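PDB 4XA9: gala protein type 1, 3 or 4 from Legionella pneumophila subsp. pneumophila, which is a leucine-rich repeat protein that may bind small GTPases and act as a GTPase activator. Local coordinates for residues F63-S68 / S88-I93; H92-D97 / K116-Y121. All blocks are in the same frame, centred on the assembly; numbering follows the deposited sequence.

Overall arrangement
Both contacts join neighbouring coils of the leucine-rich repeat solenoid, share His92 and Ile93, and are partly buried; their centres are about 11 Å apart. Contact 1, centred about 18 Å from the centre of the chain, is where the loops after helices 57-63 and 80-87 meet, with exposed residues such as Asn65 and His92 at its rim. The side-chain amide of Asn65 and the buried carboxylate of Asp90 bond to backbone groups, and a water bridges the two loops. Contact 2, about 9 Å from that centre, pairs strand 95-97 with strand 119-121. There backbone hydrogen bonds dominate, with buried leucines on the face turned to helix 104-113.

Contact 1: residues F63-S68 / S88-I93; sequences FVNKTS and SEDNHI
Asn65 and Asp90 carry most of the polar load between these two loops. The backbone N of Asn65 donates to Asp90 OD1 over 2.8 Å, meeting the carboxylate oxygen nearly end-on. In return the Asn65 side chain holds the backbone of the other loop at two points: OD1 accepts from Asn91 N at 2.8 Å, and ND2 donates to Glu89 O at 3.1 Å. This second bond is nearly straight (161°) and runs close to the plane of the Asn65 amide, but reaches the Glu89 carbonyl from above its plane. The amides of Asn65 and Asn91 are turned only 24° from each other.

Alongside, Val64 CG1 slides past Asp90 and comes within 3.7 Å of its CA. Deeper in, Phe63 offers its ring edge to Ile93, CE2 lying 4.3 Å from CD1. At the outer end the CA of Ser68 sits over the centre of the His92 ring in a CH-pi contact. A water in the plane of that ring bonds to His92 ND1, Thr67 O and Asp90 OD1.

Asp90 is fixed from within its own loop. With CG anti to the backbone N (chi1 -171°), its OD2 turns back to accept from His92 N, in an Asx turn, and from Ile93 N. A type II turn from Phe63 to Lys66 presents Asn65. The buried carboxylate thus receives three backbone N-H groups and contacts a bridging water, which probably stabilises its charged form and ties together loops leading from helices 57-63 and 80-87 to strands 71-73 and 95-97, in adjacent turns of the leucine-rich repeat solenoid.

Contact 2: residues H92-D97 / K116-Y121; sequences HITTLD and KLITLY
Thr94 O opens a parallel ladder between strands 95-97 and 119-121, whose axes approach to 4.7 Å and lie only 5° from parallel. This carbonyl accepts twice, from Ile118 N at 2.7 Å, in its plane and on a lone pair, and from Thr119 N. The ladder continues from Leu96 N to Thr119 O and from Tyr121 N to Leu96 O, the latter 2.8 Å long and almost straight at 172°.

On one face Leu96 and Leu120 lie side by side, CD2 of the first 4.0 Å from CD1 of the second. Leu117 comes in from the preceding turn, its CD2 touching Leu96 CB at 3.9 Å and also reaching Ile93 CG2. Leu111 of helix 104-113 packs against all three leucines.

The other face carries Thr95, Thr119, Asp97 and Tyr121. The two threonines point the same way, and one water bonds to both hydroxyls. Beyond them, Asp97 and Tyr121 cross at about a right angle, with Asp97 OD1 3.5 Å from Tyr121 CB. The polar ends have other partners: Asp97 OD2 bonds to a side chain of another protein chain, on which the Tyr121 ring also stacks, while OD1 bonds to Ser99 and Tyr121 OH to Lys142.

Where the chain enters the strands, Lys116 bends at chi2 (65°) and crosses Thr94, bringing its CE within 3.6 Å of Thr94 CG2. The two strands and the helix between them form a right-handed beta-alpha-beta unit, the repeating element of a leucine-rich repeat solenoid, with leucines facing the helix and the threonines, Asp97 and Tyr121 on the concave face that the strands of such repeats line.

Contact 1: residues F63-S68 / S88-I93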
loop_
_atom_site.group_PDB
_atom_site.type_symbol
_atom_site.label_atom_id
_atom_site.label_comp_id
_atom_site.label_asym_id
_atom_site.label_seq_id
_atom_site.Cartn_x
_atom_site.Cartn_y
_atom_site.Cartn_z
ATOM N N PHE A 63 15.369 16.646 -15.058
ATOM C CA PHE A 63 14.519 15.818 -15.897
ATOM C C PHE A 63 13.485 16.617 -16.676
ATOM O O PHE A 63 13.196 16.315 -17.834
ATOM C CB PHE A 63 13.801 14.765 -15.052
ATOM C CG PHE A 63 12.825 13.945 -15.835
ATOM C CD1 PHE A 63 13.268 12.877 -16.602
ATOM C CD2 PHE A 63 11.473 14.241 -15.815
ATOM C CE1 PHE A 63 12.383 12.120 -17.334
ATOM C CE2 PHE A 63 10.575 13.486 -16.550
ATOM C CZ PHE A 63 11.029 12.425 -17.312
ATOM N N VAL A 64 12.912 17.623 -16.028
ATOM C CA VAL A 64 11.732 18.301 -16.563
ATOM C C VAL A 64 11.991 18.993 -17.901
ATOM O O VAL A 64 13.009 19.675 -18.082
ATOM C CB VAL A 64 11.187 19.304 -15.533
ATOM C CG1 VAL A 64 10.198 20.267 -16.171
ATOM C CG2 VAL A 64 10.514 18.537 -14.388
ATOM N N ASN A 65 11.070 18.769 -18.842
ATOM C CA ASN A 65 11.126 19.347 -20.185
ATOM C C ASN A 65 12.374 18.944 -20.973
ATOM O O ASN A 65 12.821 19.672 -21.858
ATOM C CB ASN A 65 11.013 20.874 -20.099
ATOM C CG ASN A 65 9.623 21.323 -19.686
ATOM O OD1 ASN A 65 8.627 20.787 -20.168
ATOM N ND2 ASN A 65 9.548 22.282 -18.765
ATOM N N LYS A 66 12.919 17.771 -20.656
ATOM C CA LYS A 66 14.050 17.214 -21.396
ATOM C C LYS A 66 13.576 16.221 -22.447
ATOM O O LYS A 66 14.240 16.009 -23.455
ATOM C CB LYS A 66 15.031 16.513 -20.448
ATOM C CG LYS A 66 15.816 17.444 -19.555
ATOM C CD LYS A 66 17.044 17.963 -20.281
ATOM C CE LYS A 66 17.770 19.023 -19.465
ATOM N NZ LYS A 66 18.296 18.491 -18.182
ATOM N N THR A 67 12.433 15.599 -22.182
ATOM C CA THR A 67 11.964 14.462 -22.967
ATOM C C THR A 67 10.483 14.608 -23.311
ATOM O O THR A 67 9.827 15.543 -22.860
ATOM C CB THR A 67 12.155 13.132 -22.204
ATOM O OG1 THR A 67 11.163 13.024 -21.175
ATOM C CG2 THR A 67 13.540 13.062 -21.564
ATOM N N SER A 68 9.959 13.669 -24.093
ATOM C CA SER A 68 8.540 13.677 -24.435
ATOM C C SER A 68 7.756 12.663 -23.598
ATOM O O SER A 68 6.639 12.276 -23.955
ATOM C CB SER A 68 8.347 13.399 -25.929
ATOM O OG SER A 68 8.890 14.450 -26.712
ATOM N N SER A 88 5.407 20.369 -11.972
ATOM C CA SER A 88 4.208 21.077 -12.410
ATOM C C SER A 88 4.523 21.959 -13.612
ATOM O O SER A 88 3.614 22.442 -14.290
ATOM C CB SER A 88 3.613 21.918 -11.277
ATOM O OG SER A 88 4.404 23.061 -11.003
ATOM N N GLU A 89 5.815 22.150 -13.880
ATOM C CA GLU A 89 6.262 22.960 -15.005
ATOM C C GLU A 89 6.488 22.121 -16.261
ATOM O O GLU A 89 6.786 22.664 -17.333
ATOM C CB GLU A 89 7.557 23.698 -14.652
ATOM C CG GLU A 89 7.528 24.458 -13.332
ATOM C CD GLU A 89 6.575 25.634 -13.347
ATOM O OE1 GLU A 89 6.204 26.088 -14.449
ATOM O OE2 GLU A 89 6.195 26.103 -12.251
ATOM N N ASP A 90 6.366 20.802 -16.143
ATOM C CA ASP A 90 6.641 19.960 -17.297
ATOM C C ASP A 90 5.537 20.060 -18.324
ATOM O O ASP A 90 4.353 20.047 -17.989
ATOM C CB ASP A 90 6.840 18.501 -16.905
ATOM C CG ASP A 90 7.343 17.667 -18.071
ATOM O OD1 ASP A 90 8.576 17.595 -18.274
ATOM O OD2 ASP A 90 6.507 17.095 -18.794
ATOM N N ASN A 91 5.930 20.141 -19.585
ATOM C CA ASN A 91 4.968 20.412 -20.640
ATOM C C ASN A 91 4.489 19.176 -21.406
ATOM O O ASN A 91 3.727 19.303 -22.367
ATOM C CB ASN A 91 5.558 21.448 -21.596
ATOM C CG ASN A 91 5.785 22.790 -20.915
ATOM O OD1 ASN A 91 4.898 23.297 -20.220
ATOM N ND2 ASN A 91 6.966 23.367 -21.098
ATOM N N HIS A 92 4.893 17.984 -20.964
ATOM C CA HIS A 92 4.427 16.745 -21.605
ATOM C C HIS A 92 3.661 15.810 -20.671
ATOM O O HIS A 92 2.824 15.026 -21.113
ATOM C CB HIS A 92 5.605 15.981 -22.202
ATOM C CG HIS A 92 6.108 16.557 -23.486
ATOM N ND1 HIS A 92 7.173 17.427 -23.542
ATOM C CD2 HIS A 92 5.697 16.382 -24.764
ATOM C CE1 HIS A 92 7.397 17.766 -24.800
ATOM N NE2 HIS A 92 6.514 17.146 -25.561
ATOM N N ILE A 93 3.963 15.871 -19.383
ATOM C CA ILE A 93 3.383 14.919 -18.441
ATOM C C ILE A 93 1.886 15.169 -18.241
ATOM O O ILE A 93 1.462 16.281 -17.929
ATOM C CB ILE A 93 4.140 14.964 -17.095
ATOM C CG1 ILE A 93 5.560 14.411 -17.296
ATOM C CG2 ILE A 93 3.402 14.172 -16.027
ATOM C CD1 ILE A 93 6.444 14.477 -16.069
HETATM O O HOH W 1 8.374 17.586 -21.103
#

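Contact 2: residues H92-D97 / K116-Y121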
loop_
_atom_site.group_PDB
_atom_site.type_symbol
_atom_site.label_atom_id
_atom_site.label_comp_id
_atom_site.label_asym_id
_atom_site.label_seq_id
_atom_site.Cartn_x
_atom_site.Cartn_y
_atom_site.Cartn_z
ATOM N N HIS A 92 4.893 17.984 -20.964
ATOM C CA HIS A 92 4.427 16.745 -21.605
ATOM C C HIS A 92 3.661 15.810 -20.671
ATOM O O HIS A 92 2.824 15.026 -21.113
ATOM C CB HIS A 92 5.605 15.981 -22.202
ATOM C CG HIS A 92 6.108 16.557 -23.486
ATOM N ND1 HIS A 92 7.173 17.427 -23.542
ATOM C CD2 HIS A 92 5.697 16.382 -24.764
ATOM C CE1 HIS A 92 7.397 17.766 -24.800
ATOM N NE2 HIS A 92 6.514 17.146 -25.561
ATOM N N ILE A 93 3.963 15.871 -19.383
ATOM C CA ILE A 93 3.383 14.919 -18.441
ATOM C C ILE A 93 1.886 15.169 -18.241
ATOM O O ILE A 93 1.462 16.281 -17.929
ATOM C CB ILE A 93 4.140 14.964 -17.095
ATOM C CG1 ILE A 93 5.560 14.411 -17.296
ATOM C CG2 ILE A 93 3.402 14.172 -16.027
ATOM C CD1 ILE A 93 6.444 14.477 -16.069
ATOM N N THR A 94 1.091 14.126 -18.467
ATOM C CA THR A 94 -0.359 14.194 -18.300
ATOM C C THR A 94 -0.818 13.173 -17.261
ATOM O O THR A 94 -1.868 13.330 -16.631
ATOM C CB THR A 94 -1.106 13.928 -19.630
ATOM O OG1 THR A 94 -0.718 12.652 -20.149
ATOM C CG2 THR A 94 -0.795 15.010 -20.660
ATOM N N THR A 95 -0.028 12.113 -17.106
ATOM C CA THR A 95 -0.280 11.083 -16.095
ATOM C C THR A 95 0.921 10.993 -15.172
ATOM O O THR A 95 2.026 10.682 -15.614
ATOM C CB THR A 95 -0.545 9.701 -16.729
ATOM O OG1 THR A 95 -1.768 9.745 -17.473
ATOM C CG2 THR A 95 -0.661 8.627 -15.653
ATOM N N LEU A 96 0.707 11.275 -13.894
ATOM C CA LEU A 96 1.818 11.407 -12.956
ATOM C C LEU A 96 1.588 10.640 -11.661
ATOM O O LEU A 96 0.520 10.738 -11.056
ATOM C CB LEU A 96 2.055 12.886 -12.633
ATOM C CG LEU A 96 3.098 13.254 -11.573
ATOM C CD1 LEU A 96 4.509 12.861 -12.021
ATOM C CD2 LEU A 96 3.031 14.751 -11.285
ATOM N N ASP A 97 2.599 9.886 -11.245
ATOM C CA ASP A 97 2.603 9.247 -9.936
ATOM C C ASP A 97 3.726 9.831 -9.081
ATOM O O ASP A 97 4.903 9.604 -9.356
ATOM C CB ASP A 97 2.761 7.728 -10.077
ATOM C CG ASP A 97 2.577 6.992 -8.762
ATOM O OD1 ASP A 97 2.571 7.651 -7.707
ATOM O OD2 ASP A 97 2.448 5.752 -8.779
ATOM N N LYS A 116 -2.214 20.736 -17.465
ATOM C CA LYS A 116 -1.793 19.654 -18.351
ATOM C C LYS A 116 -2.165 18.293 -17.750
ATOM O O LYS A 116 -2.524 17.357 -18.474
ATOM C CB LYS A 116 -0.286 19.742 -18.618
ATOM C CG LYS A 116 0.242 18.780 -19.664
ATOM C CD LYS A 116 -0.338 19.083 -21.034
ATOM C CE LYS A 116 0.252 18.177 -22.102
ATOM N NZ LYS A 116 -0.324 18.452 -23.450
ATOM N N LEU A 117 -2.103 18.200 -16.423
ATOM C CA LEU A 117 -2.361 16.945 -15.720
ATOM C C LEU A 117 -3.784 16.416 -15.868
ATOM O O LEU A 117 -4.759 17.122 -15.606
ATOM C CB LEU A 117 -2.050 17.092 -14.232
ATOM C CG LEU A 117 -0.589 16.961 -13.811
ATOM C CD1 LEU A 117 -0.489 16.895 -12.289
ATOM C CD2 LEU A 117 0.064 15.746 -14.469
ATOM N N ILE A 118 -3.886 15.155 -16.269
ATOM C CA ILE A 118 -5.167 14.468 -16.359
ATOM C C ILE A 118 -5.343 13.486 -15.197
ATOM O O ILE A 118 -6.427 13.374 -14.621
ATOM C CB ILE A 118 -5.302 13.695 -17.685
ATOM C CG1 ILE A 118 -5.007 14.606 -18.875
ATOM C CG2 ILE A 118 -6.695 13.112 -17.814
ATOM C CD1 ILE A 118 -5.036 13.883 -20.211
ATOM N N THR A 119 -4.269 12.776 -14.858
ATOM C CA THR A 119 -4.308 11.773 -13.797
ATOM C C THR A 119 -3.175 11.967 -12.798
ATOM O O THR A 119 -2.016 12.100 -13.187
ATOM C CB THR A 119 -4.219 10.351 -14.371
ATOM O OG1 THR A 119 -5.374 10.081 -15.171
ATOM C CG2 THR A 119 -4.124 9.324 -13.263
ATOM N N LEU A 120 -3.514 11.979 -11.513
ATOM C CA LEU A 120 -2.510 12.142 -10.467
ATOM C C LEU A 120 -2.623 11.077 -9.381
ATOM O O LEU A 120 -3.662 10.938 -8.724
ATOM C CB LEU A 120 -2.612 13.533 -9.832
ATOM C CG LEU A 120 -1.654 13.813 -8.665
ATOM C CD1 LEU A 120 -0.205 13.763 -9.132
ATOM C CD2 LEU A 120 -1.956 15.141 -7.994
ATOM N N TYR A 121 -1.545 10.324 -9.201
ATOM C CA TYR A 121 -1.418 9.417 -8.066
ATOM C C TYR A 121 -0.515 10.092 -7.056
ATOM O O TYR A 121 0.618 10.460 -7.384
ATOM C CB TYR A 121 -0.835 8.061 -8.479
ATOM C CG TYR A 121 -1.599 7.365 -9.583
ATOM C CD1 TYR A 121 -2.646 6.509 -9.293
ATOM C CD2 TYR A 121 -1.268 7.570 -10.920
ATOM C CE1 TYR A 121 -3.347 5.873 -10.295
ATOM C CE2 TYR A 121 -1.963 6.935 -11.936
ATOM C CZ TYR A 121 -3.002 6.087 -11.615
ATOM O OH TYR A 121 -3.702 5.452 -12.613
HETATM O O HOH W 2 -4.219 8.043 -16.525
#